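PDB 6B9V: beta-lactamase-like protein from Koribacter versatilis, which probably hydrolyses diphosphate bonds, cleaving reactive photoproducts of FAD at a two-manganese centre of the metallo-beta-lactamase type. Local coordinates for residues A73-L85 and I165-D178. Numbering follows the deposited sequence.
With MN (manganese (II) ion), chain D; MN (manganese (II) ion), chain C.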
# COMPACT_ATOMS: atom_id res chain seq x y z
N ALA A 73 -0.69 -19.32 6.02
CA ALA A 73 -0.82 -18.71 7.32
C ALA A 73 -0.11 -17.36 7.30
O ALA A 73 0.85 -17.16 6.55
CB ALA A 73 -0.23 -19.62 8.41
N ILE A 74 -0.61 -16.43 8.10
CA ILE A 74 0.03 -15.14 8.29
C ILE A 74 0.37 -14.96 9.77
O ILE A 74 -0.46 -15.20 10.64
CB ILE A 74 -0.86 -13.97 7.82
CG1 ILE A 74 -1.20 -14.15 6.33
CG2 ILE A 74 -0.19 -12.61 8.10
CD1 ILE A 74 -2.20 -13.17 5.79
N VAL A 75 1.61 -14.55 10.03
CA VAL A 75 2.08 -14.37 11.40
C VAL A 75 2.53 -12.92 11.59
O VAL A 75 3.27 -12.40 10.76
CB VAL A 75 3.26 -15.32 11.70
CG1 VAL A 75 3.76 -15.11 13.13
CG2 VAL A 75 2.82 -16.77 11.53
N TYR A 76 2.08 -12.27 12.66
CA TYR A 76 2.44 -10.87 12.91
C TYR A 76 3.49 -10.66 13.99
O TYR A 76 3.42 -11.27 15.06
CB TYR A 76 1.19 -10.06 13.28
CG TYR A 76 0.31 -9.80 12.07
CD1 TYR A 76 -0.74 -10.66 11.76
CD2 TYR A 76 0.54 -8.72 11.24
CE1 TYR A 76 -1.54 -10.44 10.64
CE2 TYR A 76 -0.25 -8.49 10.12
CZ TYR A 76 -1.30 -9.35 9.83
OH TYR A 76 -2.10 -9.14 8.72
N THR A 77 4.45 -9.76 13.72
CA THR A 77 5.39 -9.33 14.76
C THR A 77 4.75 -8.31 15.72
O THR A 77 4.92 -8.40 16.95
CB THR A 77 6.67 -8.71 14.15
OG1 THR A 77 6.31 -7.58 13.34
CG2 THR A 77 7.42 -9.73 13.30
N HIS A 78 4.01 -7.34 15.16
CA HIS A 78 3.35 -6.30 15.95
C HIS A 78 2.42 -5.49 15.06
O HIS A 78 2.30 -5.76 13.86
CB HIS A 78 4.35 -5.36 16.67
CG HIS A 78 5.19 -4.52 15.75
ND1 HIS A 78 5.94 -5.05 14.71
CD2 HIS A 78 5.48 -3.19 15.75
CE1 HIS A 78 6.61 -4.09 14.10
NE2 HIS A 78 6.34 -2.95 14.71
N GLY A 79 1.78 -4.47 15.64
CA GLY A 79 0.66 -3.80 15.00
C GLY A 79 0.88 -2.44 14.35
O GLY A 79 -0.09 -1.78 13.96
N HIS A 80 2.14 -2.02 14.24
CA HIS A 80 2.45 -0.76 13.56
C HIS A 80 2.02 -0.80 12.09
O HIS A 80 1.96 -1.86 11.48
CB HIS A 80 3.95 -0.45 13.67
CG HIS A 80 4.34 0.08 15.02
ND1 HIS A 80 5.65 0.11 15.47
CD2 HIS A 80 3.59 0.60 16.02
CE1 HIS A 80 5.68 0.62 16.69
NE2 HIS A 80 4.44 0.92 17.04
N ALA A 81 1.70 0.37 11.56
CA ALA A 81 1.13 0.49 10.22
C ALA A 81 1.95 -0.16 9.11
O ALA A 81 1.39 -0.78 8.19
CB ALA A 81 0.89 1.96 9.91
N ASP A 82 3.28 -0.02 9.19
CA ASP A 82 4.14 -0.58 8.16
C ASP A 82 4.17 -2.11 8.18
O ASP A 82 4.76 -2.72 7.27
CB ASP A 82 5.58 -0.01 8.25
CG ASP A 82 6.20 -0.08 9.66
OD1 ASP A 82 5.53 0.23 10.66
OD2 ASP A 82 7.39 -0.43 9.73
N HIS A 83 3.49 -2.72 9.15
CA HIS A 83 3.45 -4.18 9.28
C HIS A 83 2.04 -4.76 9.10
O HIS A 83 1.87 -5.97 9.03
CB HIS A 83 4.01 -4.59 10.66
CG HIS A 83 5.42 -4.14 10.87
ND1 HIS A 83 6.51 -4.97 10.66
CD2 HIS A 83 5.94 -2.92 11.17
CE1 HIS A 83 7.62 -4.29 10.86
NE2 HIS A 83 7.30 -3.05 11.19
N ILE A 84 1.02 -3.90 9.04
CA ILE A 84 -0.36 -4.39 8.96
C ILE A 84 -1.20 -3.83 7.81
O ILE A 84 -2.18 -4.47 7.41
CB ILE A 84 -1.17 -4.14 10.28
CG1 ILE A 84 -1.45 -2.64 10.49
CG2 ILE A 84 -0.46 -4.76 11.49
CD1 ILE A 84 -2.54 -2.35 11.53
N LEU A 85 -0.86 -2.66 7.26
CA LEU A 85 -1.83 -2.02 6.34
C LEU A 85 -2.15 -2.83 5.07
O LEU A 85 -3.19 -2.60 4.42
CB LEU A 85 -1.36 -0.62 5.94
CG LEU A 85 -1.64 0.45 7.00
CD1 LEU A 85 -1.19 1.84 6.55
CD2 LEU A 85 -3.12 0.47 7.44
N ILE A 165 7.22 -6.91 21.79
CA ILE A 165 6.64 -7.48 20.56
C ILE A 165 7.34 -8.82 20.30
O ILE A 165 8.16 -9.25 21.12
CB ILE A 165 6.81 -6.54 19.32
CG1 ILE A 165 8.28 -6.43 18.91
CG2 ILE A 165 6.22 -5.16 19.62
CD1 ILE A 165 8.47 -5.88 17.47
N TYR A 166 7.02 -9.48 19.19
CA TYR A 166 7.64 -10.77 18.87
C TYR A 166 8.51 -10.76 17.63
O TYR A 166 8.17 -10.17 16.60
CB TYR A 166 6.57 -11.86 18.66
CG TYR A 166 5.92 -12.37 19.93
CD1 TYR A 166 6.65 -12.50 21.11
CD2 TYR A 166 4.58 -12.73 19.95
CE1 TYR A 166 6.06 -12.97 22.28
CE2 TYR A 166 3.98 -13.20 21.11
CZ TYR A 166 4.72 -13.32 22.27
OH TYR A 166 4.12 -13.78 23.42
N GLY A 167 9.62 -11.48 17.71
CA GLY A 167 10.29 -11.99 16.53
C GLY A 167 9.99 -13.48 16.53
O GLY A 167 9.27 -13.95 17.41
N TYR A 168 10.49 -14.24 15.56
CA TYR A 168 10.21 -15.67 15.54
C TYR A 168 11.40 -16.50 15.15
O TYR A 168 12.15 -16.12 14.28
CB TYR A 168 9.04 -15.97 14.58
CG TYR A 168 7.76 -15.30 15.00
CD1 TYR A 168 7.42 -14.04 14.52
CD2 TYR A 168 6.91 -15.92 15.91
CE1 TYR A 168 6.24 -13.42 14.94
CE2 TYR A 168 5.75 -15.31 16.32
CZ TYR A 168 5.41 -14.07 15.84
OH TYR A 168 4.25 -13.48 16.27
N ARG A 169 11.55 -17.66 15.79
CA ARG A 169 12.55 -18.61 15.37
C ARG A 169 11.84 -19.81 14.76
O ARG A 169 10.85 -20.30 15.30
CB ARG A 169 13.44 -19.07 16.53
CG ARG A 169 14.43 -20.15 16.12
CD ARG A 169 15.38 -20.54 17.24
NE ARG A 169 16.34 -21.54 16.77
CZ ARG A 169 17.59 -21.65 17.22
NH1 ARG A 169 18.05 -20.81 18.14
NH2 ARG A 169 18.40 -22.59 16.73
N PHE A 170 12.34 -20.28 13.63
CA PHE A 170 11.74 -21.42 12.96
C PHE A 170 12.87 -22.25 12.38
O PHE A 170 13.60 -21.80 11.48
CB PHE A 170 10.73 -20.96 11.90
CG PHE A 170 11.11 -19.68 11.18
CD1 PHE A 170 10.86 -18.44 11.75
CD2 PHE A 170 11.67 -19.72 9.91
CE1 PHE A 170 11.22 -17.27 11.10
CE2 PHE A 170 12.01 -18.55 9.25
CZ PHE A 170 11.79 -17.32 9.85
N GLY A 171 13.05 -23.45 12.92
CA GLY A 171 14.16 -24.31 12.53
C GLY A 171 15.49 -23.59 12.74
O GLY A 171 15.73 -23.02 13.80
N SER A 172 16.33 -23.59 11.71
CA SER A 172 17.64 -22.93 11.83
C SER A 172 17.60 -21.46 11.42
O SER A 172 18.66 -20.85 11.20
CB SER A 172 18.68 -23.68 10.98
OG SER A 172 18.28 -23.75 9.63
N ALA A 173 16.41 -20.87 11.32
CA ALA A 173 16.33 -19.45 10.97
C ALA A 173 15.59 -18.63 12.03
O ALA A 173 14.78 -19.17 12.78
CB ALA A 173 15.66 -19.29 9.62
N ALA A 174 15.87 -17.33 12.11
CA ALA A 174 15.12 -16.46 13.01
C ALA A 174 14.97 -15.06 12.41
O ALA A 174 15.85 -14.56 11.71
CB ALA A 174 15.77 -16.39 14.40
N TYR A 175 13.83 -14.45 12.68
CA TYR A 175 13.49 -13.17 12.10
C TYR A 175 13.08 -12.22 13.22
O TYR A 175 12.05 -12.42 13.88
CB TYR A 175 12.36 -13.34 11.09
CG TYR A 175 11.94 -12.05 10.42
CD1 TYR A 175 12.71 -11.50 9.40
CD2 TYR A 175 10.78 -11.38 10.82
CE1 TYR A 175 12.32 -10.30 8.77
CE2 TYR A 175 10.39 -10.19 10.20
CZ TYR A 175 11.16 -9.66 9.18
OH TYR A 175 10.78 -8.48 8.55
N LEU A 176 13.90 -11.19 13.44
CA LEU A 176 13.66 -10.22 14.51
C LEU A 176 13.73 -8.80 13.97
O LEU A 176 14.81 -8.32 13.67
CB LEU A 176 14.69 -10.36 15.63
CG LEU A 176 14.46 -11.39 16.73
CD1 LEU A 176 14.58 -12.78 16.20
CD2 LEU A 176 15.47 -11.13 17.84
N THR A 177 12.60 -8.13 13.90
CA THR A 177 12.61 -6.75 13.40
C THR A 177 12.04 -5.82 14.46
O THR A 177 11.43 -6.29 15.43
CB THR A 177 11.82 -6.63 12.08
OG1 THR A 177 11.94 -5.30 11.57
CG2 THR A 177 10.34 -6.99 12.29
N ASP A 178 12.24 -4.51 14.28
CA ASP A 178 11.65 -3.50 15.15
C ASP A 178 11.97 -3.73 16.63
O ASP A 178 11.07 -3.87 17.46
CB ASP A 178 10.12 -3.44 14.97
CG ASP A 178 9.70 -2.92 13.59
OD1 ASP A 178 9.13 -1.81 13.50
OD2 ASP A 178 9.96 -3.62 12.61
MN MN D . 7.27 -0.90 14.72
MN MN C . 8.50 -1.25 11.47
O HOH W 1 8.27 -7.44 9.18
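This is a metal-bridged contact at the dinuclear centre of a metallo-beta-lactamase fold, where the HxHxDH loop after strand 73-75 of one sheet meets the hairpin 165-176 of the other and the loop that follows it. D178 joins the two manganese sites: its OD1 lies 2.4 Å from the manganese held by H78 NE2 and H80 ND1, and 2.2 Å from the manganese held by D82 OD2 and H83 NE2. H160 completes the protein ligands of the first ion and H231 those of the second. D178 OD1 sits near the H78 ring plane at its edge, 3.2 Å from H78 NE2; the two atoms bind the same manganese and are not hydrogen-bonded to each other.

The second shell fixes the ring's rotation. H78 ND1 donates to T77 OG1 at 2.9 Å, in the ring plane, and OG1 is also hydrogen-bonded to D54, which takes H83 ND1 as well. I165 CD1 makes a CH-pi contact over one face of the H78 ring, 4.0 Å from its centroid and displaced toward the rim.

Away from the metals, Y166 N donates to T77 O at 3.3 Å, nearly straight (172°). V75 turns CG1 away from its backbone N (chi1 179°), which places that methyl over one face of the Y168 ring in a CH-pi contact, 3.7 Å from the centroid. The same tyrosine reaches past V75 to the main chain: its OH donates to Y76 O at 2.7 Å, approaching from above the carbonyl plane, 38° out of it, while that oxygen lies in the plane of the phenol ring.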